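Long-range contacts in dipeptide Epimerase (Enterococcus faecalis V583, PDB 3JVA), which is a magnesium-binding enzyme of the mandelate racemase/muconate lactonizing family, in which an N-terminal capping domain is joined to a TIM-type barrel: residues I3-V8 and F69-I74; R9-K14 and A29-V34; L116-L121 and A348-S353; V129-T134 and L153-L158; I237-S242 and G256-I261. All coordinates share one frame; numbering follows the deposited sequence.

Contact 1: I3-V8 and F69-I74; sequences IKQVHV and FGQAII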
# COMPACT_ATOMS: atom_id res chain seq x y z
N ILE B 3 34.64 2.53 -37.47
CA ILE B 3 33.87 3.48 -38.27
C ILE B 3 34.79 4.55 -38.86
O ILE B 3 35.53 5.22 -38.14
CB ILE B 3 32.78 4.17 -37.42
CG1 ILE B 3 31.73 3.14 -36.99
CG2 ILE B 3 32.13 5.31 -38.21
CD1 ILE B 3 30.65 3.69 -36.08
N LYS B 4 34.74 4.70 -40.18
CA LYS B 4 35.57 5.70 -40.85
C LYS B 4 34.80 7.00 -41.04
O LYS B 4 35.31 8.09 -40.80
CB LYS B 4 36.04 5.19 -42.21
CG LYS B 4 36.86 6.21 -42.99
CD LYS B 4 37.32 5.68 -44.33
CE LYS B 4 38.14 6.73 -45.07
NZ LYS B 4 38.65 6.22 -46.37
N GLN B 5 33.55 6.87 -41.48
CA GLN B 5 32.74 8.05 -41.72
C GLN B 5 31.27 7.70 -41.65
O GLN B 5 30.88 6.54 -41.84
CB GLN B 5 33.08 8.65 -43.09
CG GLN B 5 32.40 9.98 -43.40
CD GLN B 5 32.69 11.04 -42.35
OE1 GLN B 5 31.99 11.14 -41.35
NE2 GLN B 5 33.74 11.82 -42.57
N VAL B 6 30.45 8.70 -41.37
CA VAL B 6 29.01 8.54 -41.28
C VAL B 6 28.39 9.53 -42.26
O VAL B 6 28.57 10.74 -42.13
CB VAL B 6 28.50 8.86 -39.85
CG1 VAL B 6 26.98 8.78 -39.81
CG2 VAL B 6 29.12 7.88 -38.85
N HIS B 7 27.67 9.01 -43.25
CA HIS B 7 27.03 9.84 -44.26
C HIS B 7 25.52 9.84 -44.06
O HIS B 7 24.94 8.80 -43.76
CB HIS B 7 27.34 9.29 -45.66
CG HIS B 7 28.80 9.00 -45.88
ND1 HIS B 7 29.30 7.72 -45.99
CD2 HIS B 7 29.86 9.83 -45.99
CE1 HIS B 7 30.61 7.78 -46.17
NE2 HIS B 7 30.97 9.04 -46.17
N VAL B 8 24.89 11.01 -44.20
CA VAL B 8 23.44 11.08 -44.05
C VAL B 8 22.80 11.84 -45.20
O VAL B 8 23.37 12.81 -45.70
CB VAL B 8 23.01 11.74 -42.71
CG1 VAL B 8 23.38 13.21 -42.70
CG2 VAL B 8 21.50 11.56 -42.50
N PHE B 69 25.97 12.89 -33.99
CA PHE B 69 26.30 11.52 -33.57
C PHE B 69 27.40 10.94 -34.46
O PHE B 69 28.35 10.32 -33.96
CB PHE B 69 25.08 10.59 -33.71
CG PHE B 69 23.96 10.87 -32.75
CD1 PHE B 69 24.16 11.61 -31.58
CD2 PHE B 69 22.70 10.31 -32.97
CE1 PHE B 69 23.13 11.78 -30.65
CE2 PHE B 69 21.66 10.47 -32.05
CZ PHE B 69 21.88 11.21 -30.88
N GLY B 70 27.26 11.12 -35.77
CA GLY B 70 28.22 10.59 -36.72
C GLY B 70 29.66 10.99 -36.46
O GLY B 70 30.56 10.15 -36.49
N GLN B 71 29.89 12.27 -36.21
CA GLN B 71 31.24 12.74 -35.97
C GLN B 71 31.78 12.29 -34.62
O GLN B 71 33.00 12.19 -34.44
CB GLN B 71 31.29 14.27 -36.08
CG GLN B 71 31.00 14.77 -37.49
CD GLN B 71 31.85 14.06 -38.53
OE1 GLN B 71 33.07 14.22 -38.56
NE2 GLN B 71 31.21 13.26 -39.37
N ALA B 72 30.89 11.99 -33.69
CA ALA B 72 31.30 11.55 -32.36
C ALA B 72 31.62 10.06 -32.30
O ALA B 72 32.32 9.62 -31.39
CB ALA B 72 30.22 11.88 -31.34
N ILE B 73 31.13 9.28 -33.26
CA ILE B 73 31.40 7.85 -33.23
C ILE B 73 32.50 7.39 -34.19
O ILE B 73 32.81 6.20 -34.26
CB ILE B 73 30.12 7.00 -33.48
CG1 ILE B 73 29.57 7.27 -34.88
CG2 ILE B 73 29.07 7.33 -32.42
CD1 ILE B 73 28.33 6.43 -35.21
N ILE B 74 33.10 8.32 -34.93
CA ILE B 74 34.18 7.92 -35.84
C ILE B 74 35.27 7.27 -35.00
O ILE B 74 35.61 7.75 -33.92
CB ILE B 74 34.76 9.14 -36.60
CG1 ILE B 74 33.71 9.70 -37.56
CG2 ILE B 74 36.02 8.72 -37.37
CD1 ILE B 74 34.15 10.94 -38.29
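Gln-71, on helix 59-73, meets Gln-5 of strand 3-21 through a single hydrogen bond, NE2 giving its hydrogen to OE1 at 3.0 Å. The backbone aims Gln-5 off the helix, and a bend at its second torsion (chi2 56°) brings the amide back. Val-6 N lies in the carbonyl plane of the same OE1, on a lone pair, at 2.9 Å. Two donors thus grip one oxygen and limit rotation of the Gln-5 amide, which sits nearly coplanar with that of Gln-71. The setting is a helix laid antiparallel on the four-stranded sheet of the capping domain, where Lys-4 and Gln-5 both face Glu-37 in a classic beta bulge. Close packing comes at Gly-70: with no side chain there, Val-6 CG2 comes to 3.6 Å from Gly-70 CA. Ile-73 has CG1 tucked between its backbone N and carbonyl carbon (chi1 63°), which turns CD1 toward the strand to meet Ile-3 CD1 at 3.7 Å, with Val-6 CG2 close by. Ile-74 lays CG2 over the bulge instead, 3.6 Å from Lys-4 O, while its CD1 leans toward Gln-5 OE1.

Contact 2: R9-K14 and A29-V34; sequences RASKIK and ADSAIV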
# COMPACT_ATOMS: atom_id res chain seq x y z
N ARG B 9 21.62 11.40 -45.61
CA ARG B 9 20.89 12.04 -46.69
C ARG B 9 19.41 12.08 -46.35
O ARG B 9 18.95 11.36 -45.47
CB ARG B 9 21.09 11.28 -48.01
CG ARG B 9 20.34 9.94 -48.12
CD ARG B 9 20.59 9.31 -49.49
NE ARG B 9 19.86 8.07 -49.78
CZ ARG B 9 18.60 8.00 -50.19
NH1 ARG B 9 17.88 9.11 -50.36
NH2 ARG B 9 18.06 6.82 -50.50
N ALA B 10 18.68 12.96 -47.02
CA ALA B 10 17.25 13.03 -46.80
C ALA B 10 16.69 12.05 -47.82
O ALA B 10 17.34 11.76 -48.83
CB ALA B 10 16.74 14.44 -47.08
N SER B 11 15.51 11.51 -47.54
CA SER B 11 14.87 10.57 -48.44
C SER B 11 13.42 10.99 -48.51
O SER B 11 12.80 11.21 -47.47
CB SER B 11 14.97 9.14 -47.90
OG SER B 11 14.26 8.21 -48.71
N LYS B 12 12.89 11.13 -49.72
CA LYS B 12 11.50 11.53 -49.89
C LYS B 12 10.85 10.57 -50.88
O LYS B 12 11.23 10.51 -52.05
CB LYS B 12 11.42 12.96 -50.42
CG LYS B 12 12.11 13.99 -49.53
CD LYS B 12 11.90 15.40 -50.05
CE LYS B 12 12.59 16.42 -49.16
NZ LYS B 12 12.41 17.80 -49.68
N ILE B 13 9.88 9.81 -50.40
CA ILE B 13 9.19 8.83 -51.22
C ILE B 13 7.70 9.10 -51.19
O ILE B 13 7.09 9.12 -50.12
CB ILE B 13 9.47 7.39 -50.69
CG1 ILE B 13 10.97 7.08 -50.74
CG2 ILE B 13 8.70 6.38 -51.52
CD1 ILE B 13 11.52 6.88 -52.15
N LYS B 14 7.11 9.30 -52.36
CA LYS B 14 5.68 9.58 -52.43
C LYS B 14 4.87 8.39 -51.92
O LYS B 14 5.25 7.23 -52.13
CB LYS B 14 5.27 9.89 -53.88
CG LYS B 14 3.86 10.42 -54.01
CD LYS B 14 3.54 10.80 -55.44
CE LYS B 14 2.21 11.53 -55.52
NZ LYS B 14 2.24 12.74 -54.65
N ALA B 29 6.74 10.16 -47.60
CA ALA B 29 7.48 9.64 -46.46
C ALA B 29 8.86 10.27 -46.54
O ALA B 29 9.69 9.85 -47.35
CB ALA B 29 7.58 8.13 -46.53
N ASP B 30 9.09 11.29 -45.73
CA ASP B 30 10.37 11.98 -45.74
C ASP B 30 11.18 11.60 -44.51
O ASP B 30 10.84 11.97 -43.39
CB ASP B 30 10.14 13.49 -45.81
CG ASP B 30 9.29 13.89 -47.02
OD1 ASP B 30 9.21 13.09 -47.98
OD2 ASP B 30 8.71 14.99 -47.01
N SER B 31 12.26 10.85 -44.73
CA SER B 31 13.10 10.39 -43.63
C SER B 31 14.59 10.64 -43.86
O SER B 31 15.01 11.13 -44.91
CB SER B 31 12.89 8.90 -43.41
OG SER B 31 13.20 8.18 -44.60
N ALA B 32 15.37 10.28 -42.85
CA ALA B 32 16.82 10.42 -42.93
C ALA B 32 17.39 9.03 -43.15
O ALA B 32 16.98 8.08 -42.49
CB ALA B 32 17.35 11.02 -41.62
N ILE B 33 18.30 8.90 -44.11
CA ILE B 33 18.94 7.62 -44.36
C ILE B 33 20.43 7.79 -44.11
O ILE B 33 21.05 8.71 -44.64
CB ILE B 33 18.69 7.12 -45.81
CG1 ILE B 33 17.22 6.71 -45.96
CG2 ILE B 33 19.60 5.94 -46.13
CD1 ILE B 33 16.86 6.14 -47.33
N VAL B 34 20.98 6.91 -43.29
CA VAL B 34 22.39 6.97 -42.94
C VAL B 34 23.16 5.79 -43.51
O VAL B 34 22.63 4.68 -43.65
CB VAL B 34 22.59 6.98 -41.41
CG1 VAL B 34 24.07 7.07 -41.06
CG2 VAL B 34 21.84 8.15 -40.80
O HOH W 1 11.97 8.17 -47.13
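Arg-9 and Ile-33 run side by side off neighbouring strands, the tip of the isoleucine lying against the flat end of the arginine. Ile-33 CD1 sits over one face of the guanidinium, displaced toward the rim and 3.5 Å from Arg-9 NH2. This approach follows from a first torsion of 73°, which sets Arg-9 CG between the backbone N and the carbonyl carbon and draws the otherwise extended chain alongside its partner. The same CD1 packs at 3.6 Å on Ser-11 CB. Farther along this face, a water is held by Ser-11 OG, Ser-31 OG and Ala-29 O, each of the three at 2.8 Å; it donates to the last two, while Ser-31 OG also pairs with Glu-47. The other face carries Lys-12 and Asp-30. Here the contact is to the lysine's aliphatic root, Lys-12 CB being 3.3 Å from Asp-30 OD1; OD1 has its hydrogen bond with Ser-28 OG, and Lys-12 NZ stays 5.4 Å from Asp-30 OD2.

Behind these side chains stands a regular antiparallel ladder. Arg-9 with Ile-33, Ser-11 with Ser-31 and Ile-13 with Ala-29 are hydrogen-bonded pairs, each giving two backbone bonds, and Ala-10 with Ala-32 and Lys-12 with Asp-30 are the non-hydrogen-bonded pairs between them. Strand 43-48 continues the sheet beyond strand 29-38 through Gly-46 and Gly-48. Helix 59-73 packs on the face of Asp-30 and Ala-32, whereas loop residues Leu-325, Thr-327 and Pro-329 lie against Ser-11 and Ile-13.

Contact 3: L116-L121 and A348-S353; sequences LPLYQL and AGLGIS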
# COMPACT_ATOMS: atom_id res chain seq x y z
N LEU B 116 26.37 -12.79 -41.55
CA LEU B 116 25.15 -13.43 -41.08
C LEU B 116 23.97 -12.48 -41.24
O LEU B 116 24.12 -11.26 -41.12
CB LEU B 116 25.27 -13.77 -39.59
CG LEU B 116 26.29 -14.80 -39.13
CD1 LEU B 116 26.41 -14.75 -37.62
CD2 LEU B 116 25.87 -16.18 -39.58
N PRO B 117 22.78 -13.03 -41.53
CA PRO B 117 21.60 -12.18 -41.67
C PRO B 117 21.39 -11.62 -40.27
O PRO B 117 21.69 -12.29 -39.29
CB PRO B 117 20.50 -13.17 -42.05
CG PRO B 117 21.24 -14.26 -42.75
CD PRO B 117 22.47 -14.42 -41.89
N LEU B 118 20.86 -10.41 -40.17
CA LEU B 118 20.68 -9.79 -38.86
C LEU B 118 19.87 -10.60 -37.85
O LEU B 118 20.22 -10.64 -36.67
CB LEU B 118 20.06 -8.40 -39.02
CG LEU B 118 19.86 -7.58 -37.73
CD1 LEU B 118 21.18 -7.47 -36.95
CD2 LEU B 118 19.34 -6.20 -38.10
N TYR B 119 18.79 -11.24 -38.29
CA TYR B 119 17.97 -12.00 -37.35
C TYR B 119 18.75 -13.07 -36.59
O TYR B 119 18.35 -13.48 -35.51
CB TYR B 119 16.76 -12.62 -38.06
CG TYR B 119 17.08 -13.72 -39.05
CD1 TYR B 119 17.39 -15.01 -38.61
CD2 TYR B 119 17.07 -13.47 -40.42
CE1 TYR B 119 17.67 -16.03 -39.52
CE2 TYR B 119 17.36 -14.48 -41.33
CZ TYR B 119 17.66 -15.75 -40.88
OH TYR B 119 17.95 -16.76 -41.78
N GLN B 120 19.87 -13.52 -37.15
CA GLN B 120 20.68 -14.54 -36.49
C GLN B 120 21.45 -13.95 -35.32
O GLN B 120 21.82 -14.66 -34.39
CB GLN B 120 21.65 -15.19 -37.49
CG GLN B 120 20.96 -15.98 -38.59
CD GLN B 120 20.32 -17.27 -38.08
OE1 GLN B 120 19.90 -17.36 -36.93
NE2 GLN B 120 20.23 -18.26 -38.96
N LEU B 121 21.69 -12.64 -35.36
CA LEU B 121 22.40 -11.98 -34.27
C LEU B 121 21.45 -11.46 -33.20
O LEU B 121 21.89 -11.04 -32.13
CB LEU B 121 23.21 -10.79 -34.80
CG LEU B 121 24.38 -11.06 -35.75
CD1 LEU B 121 25.01 -9.74 -36.17
CD2 LEU B 121 25.40 -11.95 -35.06
N ALA B 348 23.68 -11.09 -45.75
CA ALA B 348 24.21 -10.60 -44.48
C ALA B 348 23.58 -9.27 -44.06
O ALA B 348 23.22 -8.44 -44.89
CB ALA B 348 25.73 -10.44 -44.57
N GLY B 349 23.45 -9.09 -42.75
CA GLY B 349 22.87 -7.87 -42.22
C GLY B 349 21.43 -7.68 -42.66
O GLY B 349 20.63 -8.61 -42.57
N LEU B 350 21.11 -6.49 -43.14
CA LEU B 350 19.76 -6.17 -43.59
C LEU B 350 19.51 -6.61 -45.03
O LEU B 350 18.37 -6.60 -45.49
CB LEU B 350 19.51 -4.67 -43.49
CG LEU B 350 19.62 -4.03 -42.11
CD1 LEU B 350 19.54 -2.52 -42.24
CD2 LEU B 350 18.50 -4.55 -41.21
N GLY B 351 20.57 -7.00 -45.73
CA GLY B 351 20.44 -7.42 -47.12
C GLY B 351 20.08 -6.24 -48.01
O GLY B 351 19.49 -6.40 -49.09
N ILE B 352 20.46 -5.05 -47.57
CA ILE B 352 20.16 -3.82 -48.30
C ILE B 352 21.40 -3.19 -48.95
O ILE B 352 22.51 -3.30 -48.43
CB ILE B 352 19.49 -2.80 -47.34
CG1 ILE B 352 18.09 -3.30 -46.98
CG2 ILE B 352 19.44 -1.41 -47.97
CD1 ILE B 352 17.37 -2.44 -45.95
N SER B 353 21.20 -2.55 -50.10
CA SER B 353 22.27 -1.88 -50.83
C SER B 353 21.69 -0.65 -51.53
O SER B 353 20.47 -0.43 -51.50
CB SER B 353 22.90 -2.82 -51.85
OG SER B 353 21.95 -3.29 -52.79
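A type II' beta turn from Ala-348 to Gly-351 docks on the residues that lead into the short helix 118-121, and Gly-349 makes the join by pairing with Leu-116 and Leu-118. Gly-349 N donates to Leu-116 O at 2.8 Å along a nearly straight N-H line (171°), although the donor stands above the carbonyl plane. The return bond runs from Leu-118 N to Gly-349 O, 3.0 Å long. Together they bridge Pro-117 and Gly-349 by an isolated pair of backbone bonds, and the turn is closed within itself by Gly-351 N on Ala-348 O. Gly-349 takes the first corner of the turn with a positive phi of 62°, the backbone shape expected there in type II' and one that favours glycine.

In the enolase superfamily the end of the polypeptide returns from the barrel to complete the capping domain, and this turn fits that topology: it lies at the C-terminal tail, joined to a segment of the N-terminal domain.

The side-chain part is small. Leu-118 and Leu-350 extend side by side in the same direction. With CG anti to the backbone N (chi1 -177°), Leu-118 brings its CD2 to 3.6 Å from Leu-350 CD2. Separately, Leu-118 CB rests on Gly-349 O. Ala-348 places CB 3.9 Å from Leu-116 N. Asp-108 OD1 takes the Leu-350 N-H, and His-306 ND1 that of Tyr-119, next to the bonded Leu-118 N. Toward the second subunit, Leu-116 and Gln-120 pack on Phe-79 of that copy, and Leu-121 on its own counterpart there.

Contact 4: V129-T134 and L153-L158; sequences VITDIT and LGFDTL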
# COMPACT_ATOMS: atom_id res chain seq x y z
N VAL B 129 8.50 -13.39 -40.84
CA VAL B 129 7.48 -12.86 -39.94
C VAL B 129 6.24 -12.41 -40.71
O VAL B 129 6.34 -11.88 -41.81
CB VAL B 129 8.05 -11.68 -39.10
CG1 VAL B 129 8.48 -10.55 -40.01
CG2 VAL B 129 7.01 -11.21 -38.09
N ILE B 130 5.08 -12.67 -40.13
CA ILE B 130 3.80 -12.31 -40.73
C ILE B 130 3.37 -10.92 -40.27
O ILE B 130 3.33 -10.64 -39.08
CB ILE B 130 2.69 -13.30 -40.33
CG1 ILE B 130 3.03 -14.70 -40.87
CG2 ILE B 130 1.34 -12.82 -40.87
CD1 ILE B 130 2.12 -15.79 -40.34
N THR B 131 3.05 -10.05 -41.22
CA THR B 131 2.61 -8.72 -40.86
C THR B 131 1.16 -8.50 -41.24
O THR B 131 0.62 -9.18 -42.13
CB THR B 131 3.43 -7.62 -41.56
OG1 THR B 131 2.89 -6.34 -41.21
CG2 THR B 131 3.39 -7.78 -43.08
N ASP B 132 0.51 -7.58 -40.55
CA ASP B 132 -0.86 -7.23 -40.88
C ASP B 132 -0.69 -6.13 -41.91
O ASP B 132 0.42 -5.85 -42.37
CB ASP B 132 -1.62 -6.67 -39.66
CG ASP B 132 -0.98 -5.39 -39.10
OD1 ASP B 132 -0.41 -4.59 -39.88
OD2 ASP B 132 -1.08 -5.16 -37.88
N ILE B 133 -1.80 -5.51 -42.30
CA ILE B 133 -1.75 -4.39 -43.22
C ILE B 133 -2.83 -3.43 -42.76
O ILE B 133 -3.94 -3.85 -42.40
CB ILE B 133 -1.97 -4.80 -44.70
CG1 ILE B 133 -1.76 -3.58 -45.60
CG2 ILE B 133 -3.37 -5.36 -44.90
CD1 ILE B 133 -1.66 -3.91 -47.08
N THR B 134 -2.50 -2.15 -42.73
CA THR B 134 -3.42 -1.12 -42.29
C THR B 134 -4.31 -0.63 -43.43
O THR B 134 -3.83 -0.35 -44.53
CB THR B 134 -2.65 0.09 -41.70
OG1 THR B 134 -1.90 -0.34 -40.55
CG2 THR B 134 -3.61 1.20 -41.28
N LEU B 153 -4.90 -11.13 -51.15
CA LEU B 153 -3.45 -11.05 -51.21
C LEU B 153 -2.81 -11.98 -50.17
O LEU B 153 -1.59 -12.18 -50.17
CB LEU B 153 -3.00 -9.61 -50.98
CG LEU B 153 -2.43 -8.80 -52.15
CD1 LEU B 153 -3.13 -9.14 -53.46
CD2 LEU B 153 -2.56 -7.32 -51.84
N GLY B 154 -3.64 -12.54 -49.29
CA GLY B 154 -3.12 -13.46 -48.28
C GLY B 154 -3.10 -12.93 -46.86
O GLY B 154 -2.83 -13.69 -45.92
N PHE B 155 -3.39 -11.65 -46.68
CA PHE B 155 -3.38 -11.08 -45.33
C PHE B 155 -4.47 -11.71 -44.46
O PHE B 155 -5.60 -11.90 -44.91
CB PHE B 155 -3.58 -9.57 -45.41
CG PHE B 155 -2.37 -8.84 -45.92
CD1 PHE B 155 -1.30 -8.58 -45.06
CD2 PHE B 155 -2.26 -8.47 -47.25
CE1 PHE B 155 -0.14 -7.96 -45.54
CE2 PHE B 155 -1.11 -7.86 -47.74
CZ PHE B 155 -0.04 -7.61 -46.88
N ASP B 156 -4.12 -12.04 -43.23
CA ASP B 156 -5.07 -12.65 -42.30
C ASP B 156 -5.37 -11.70 -41.14
O ASP B 156 -6.16 -12.02 -40.25
CB ASP B 156 -4.53 -13.98 -41.77
CG ASP B 156 -3.25 -13.81 -40.97
OD1 ASP B 156 -2.62 -14.83 -40.62
OD2 ASP B 156 -2.87 -12.65 -40.67
N THR B 157 -4.73 -10.53 -41.16
CA THR B 157 -4.92 -9.53 -40.11
C THR B 157 -4.97 -8.13 -40.70
O THR B 157 -4.07 -7.71 -41.43
CB THR B 157 -3.78 -9.61 -39.07
OG1 THR B 157 -3.67 -10.96 -38.59
CG2 THR B 157 -4.05 -8.68 -37.90
N LEU B 158 -6.04 -7.41 -40.39
CA LEU B 158 -6.23 -6.05 -40.88
C LEU B 158 -6.24 -5.10 -39.69
O LEU B 158 -6.75 -5.42 -38.62
CB LEU B 158 -7.56 -5.94 -41.63
CG LEU B 158 -7.76 -6.95 -42.76
CD1 LEU B 158 -9.19 -6.83 -43.29
CD2 LEU B 158 -6.74 -6.71 -43.86
O HOH W 2 -1.62 -10.83 -42.09
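Ile-133 crosses the ring of Phe-155 at about a right angle and lies over one of its faces. Its CG2 methyl stands 3.9 Å from the ring centroid, only 17° off the normal, a CH-pi contact, while CD1 extends toward CE2 and CZ. With CG1 set opposite the backbone N (chi1 -174°), both branches of the isoleucine can lie on the aromatic surface at once. Thr-131 O approaches differently, in the ring plane at the edge, 3.6 Å from Phe-155 CD1. Beyond the ring, Ile-133 runs alongside Leu-158, the two pointing the same way, with CG2 of Ile-133 and CD2 of Leu-158 3.8 Å apart.

Asp-132 meets Thr-157 by its aliphatic part, CB lying 3.6 Å from Thr-157 CG2, and sends its carboxylate away to a salt bridge with Arg-187. The hydroxyl of Thr-157 turns instead to Asp-156 OD2, which it meets from above the carboxylate plane. A water fills in where the strands have yet to pair: it donates to Thr-131 O at 2.8 Å and accepts from Asp-156 N at 3.0 Å. Direct pairing then starts, with Ile-133 N donating to Thr-157 O at 3.3 Å.

This is the opening beta-alpha-beta unit of the barrel, strand 128-134, helix 140-152 and strand 157-161. Gly-154 leaves the helix through a Schellman motif. Lys-150 and Ala-147 of that helix pack on Leu-158, strand 185-189 adjoins Thr-157, and strand 341-343 flanks Ile-130 and Thr-131.

Contact 5: I237-S242 and G256-I261; sequences IMADES and GTVDVI. With MG (magnesium ion), chain O.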
# COMPACT_ATOMS: atom_id res chain seq x y z
N ILE B 237 -5.80 -5.17 -24.60
CA ILE B 237 -5.42 -3.77 -24.69
C ILE B 237 -3.91 -3.66 -24.85
O ILE B 237 -3.15 -4.28 -24.10
CB ILE B 237 -5.83 -2.99 -23.42
CG1 ILE B 237 -7.35 -3.03 -23.26
CG2 ILE B 237 -5.36 -1.55 -23.53
CD1 ILE B 237 -8.11 -2.42 -24.42
N MET B 238 -3.48 -2.88 -25.83
CA MET B 238 -2.06 -2.71 -26.11
C MET B 238 -1.60 -1.26 -25.96
O MET B 238 -2.28 -0.33 -26.40
CB MET B 238 -1.75 -3.19 -27.54
CG MET B 238 -0.35 -2.89 -28.04
SD MET B 238 -0.05 -3.64 -29.67
CE MET B 238 -1.31 -2.90 -30.62
N ALA B 239 -0.45 -1.08 -25.33
CA ALA B 239 0.10 0.25 -25.17
C ALA B 239 0.99 0.56 -26.37
O ALA B 239 1.74 -0.30 -26.82
CB ALA B 239 0.92 0.34 -23.88
N ASP B 240 0.88 1.76 -26.91
CA ASP B 240 1.72 2.18 -28.02
C ASP B 240 2.44 3.45 -27.55
O ASP B 240 3.56 3.36 -27.03
CB ASP B 240 0.90 2.49 -29.28
CG ASP B 240 1.78 2.87 -30.48
OD1 ASP B 240 2.98 3.13 -30.29
OD2 ASP B 240 1.26 2.93 -31.61
N GLU B 241 1.80 4.60 -27.70
CA GLU B 241 2.40 5.87 -27.30
C GLU B 241 2.82 5.91 -25.82
O GLU B 241 3.71 6.68 -25.46
CB GLU B 241 1.45 7.04 -27.61
CG GLU B 241 1.33 7.43 -29.10
CD GLU B 241 0.58 6.41 -29.96
OE1 GLU B 241 -0.16 5.57 -29.41
OE2 GLU B 241 0.73 6.47 -31.20
N SER B 242 2.19 5.10 -24.97
CA SER B 242 2.55 5.07 -23.55
C SER B 242 3.91 4.41 -23.35
O SER B 242 4.49 4.48 -22.26
CB SER B 242 1.50 4.33 -22.71
OG SER B 242 0.33 5.11 -22.52
N GLY B 256 1.13 -3.24 -14.23
CA GLY B 256 0.22 -4.14 -14.91
C GLY B 256 -0.80 -3.33 -15.70
O GLY B 256 -1.98 -3.66 -15.74
N THR B 257 -0.31 -2.27 -16.33
CA THR B 257 -1.15 -1.35 -17.09
C THR B 257 -1.85 -1.92 -18.34
O THR B 257 -2.99 -1.55 -18.62
CB THR B 257 -0.35 -0.11 -17.53
OG1 THR B 257 0.41 0.40 -16.43
CG2 THR B 257 -1.28 0.98 -18.04
N VAL B 258 -1.17 -2.80 -19.07
CA VAL B 258 -1.73 -3.35 -20.31
C VAL B 258 -1.50 -4.84 -20.54
O VAL B 258 -0.77 -5.50 -19.79
CB VAL B 258 -1.18 -2.62 -21.55
CG1 VAL B 258 -1.63 -1.16 -21.56
CG2 VAL B 258 0.35 -2.70 -21.56
N ASP B 259 -2.11 -5.36 -21.60
CA ASP B 259 -1.97 -6.76 -21.97
C ASP B 259 -0.80 -7.00 -22.92
O ASP B 259 -0.18 -8.06 -22.89
CB ASP B 259 -3.24 -7.27 -22.65
CG ASP B 259 -4.45 -7.19 -21.75
OD1 ASP B 259 -4.39 -7.77 -20.64
OD2 ASP B 259 -5.45 -6.55 -22.15
N VAL B 260 -0.52 -6.00 -23.76
CA VAL B 260 0.54 -6.10 -24.76
C VAL B 260 1.20 -4.74 -24.96
O VAL B 260 0.59 -3.70 -24.74
CB VAL B 260 -0.06 -6.56 -26.12
CG1 VAL B 260 1.04 -6.70 -27.17
CG2 VAL B 260 -0.79 -7.86 -25.94
N ILE B 261 2.46 -4.75 -25.38
CA ILE B 261 3.18 -3.51 -25.62
C ILE B 261 3.71 -3.45 -27.04
O ILE B 261 4.33 -4.39 -27.52
CB ILE B 261 4.34 -3.34 -24.60
CG1 ILE B 261 3.75 -3.05 -23.21
CG2 ILE B 261 5.28 -2.22 -25.04
CD1 ILE B 261 4.77 -2.98 -22.09
MG MG O . -0.56 2.83 -32.52
O HOH W 3 -0.27 4.73 -33.23
O HOH W 4 -1.55 3.68 -30.91
O HOH W 5 0.42 2.31 -34.36
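Ile-237 O accepts two backbone hydrogens, from Asp-259 N at 2.9 Å and Val-260 N at 3.2 Å, the former lying in the carbonyl plane. The aspartate also binds the amide of the same residue: Ile-237 N donates to Asp-259 OD2 at 2.8 Å, nearly straight (170°), on the anti lone pair. With CG opposite its own carbonyl carbon (chi1 -62°), Asp-259 can serve Ile-237 with main chain and side chain together, and OD2 forms a salt bridge with Lys-197 of the third subunit as well. Parallel pairing continues with Ala-239 N on Val-260 O at 2.9 Å. On one face Met-238 CB packs against Val-260 CB; on the other, Ala-239 CB nestles 3.8 Å from Val-258 CG1.

The paired strands belong to a beta-alpha-beta unit of the barrel, with helix 246-255 between them. Just past the first strand, Asp-240 OD2 binds magnesium at 2.0 Å, while Asp-240 OD1 is held by Lys-267. Asp-189 and Glu-215 complete the protein ligands. Glu-241 acts one shell farther out, its OE1 and OE2 each accepting from a different metal-bound water, that on OE1 at 2.8 Å. The chemistry thus divides in two: main-chain bonds and the Asp-259 carboxylate join the two strands, and just beyond the first of them successive acidic residues hold the metal, one directly and one through two metal-bound waters.

How the contacts relate
Contacts 1 and 2 share strand 3-21 and touch, Val-6 CG1 packing on Val-34 CG1 at 3.6 Å, although their centres are 18 Å apart; contact 2 pairs two strands of the capping-domain sheet and contact 1 lays a helix on it. Contacts 4 and 5 are separate beta-alpha-beta units of one barrel sheet, about 8 Å apart at their nearest atoms. Contact 5 supplies Asp-240 to the magnesium site; contact 4 is more remote, the side chain of Asp-132 being about 10 Å from the ion. Contact 3 ties the chain's C-terminal tail to the capping domain, and both barrel contacts fall between its two segments in the sequence. Its nearest atoms are about 8 Å from contact 2 and about 18 Å from contact 5.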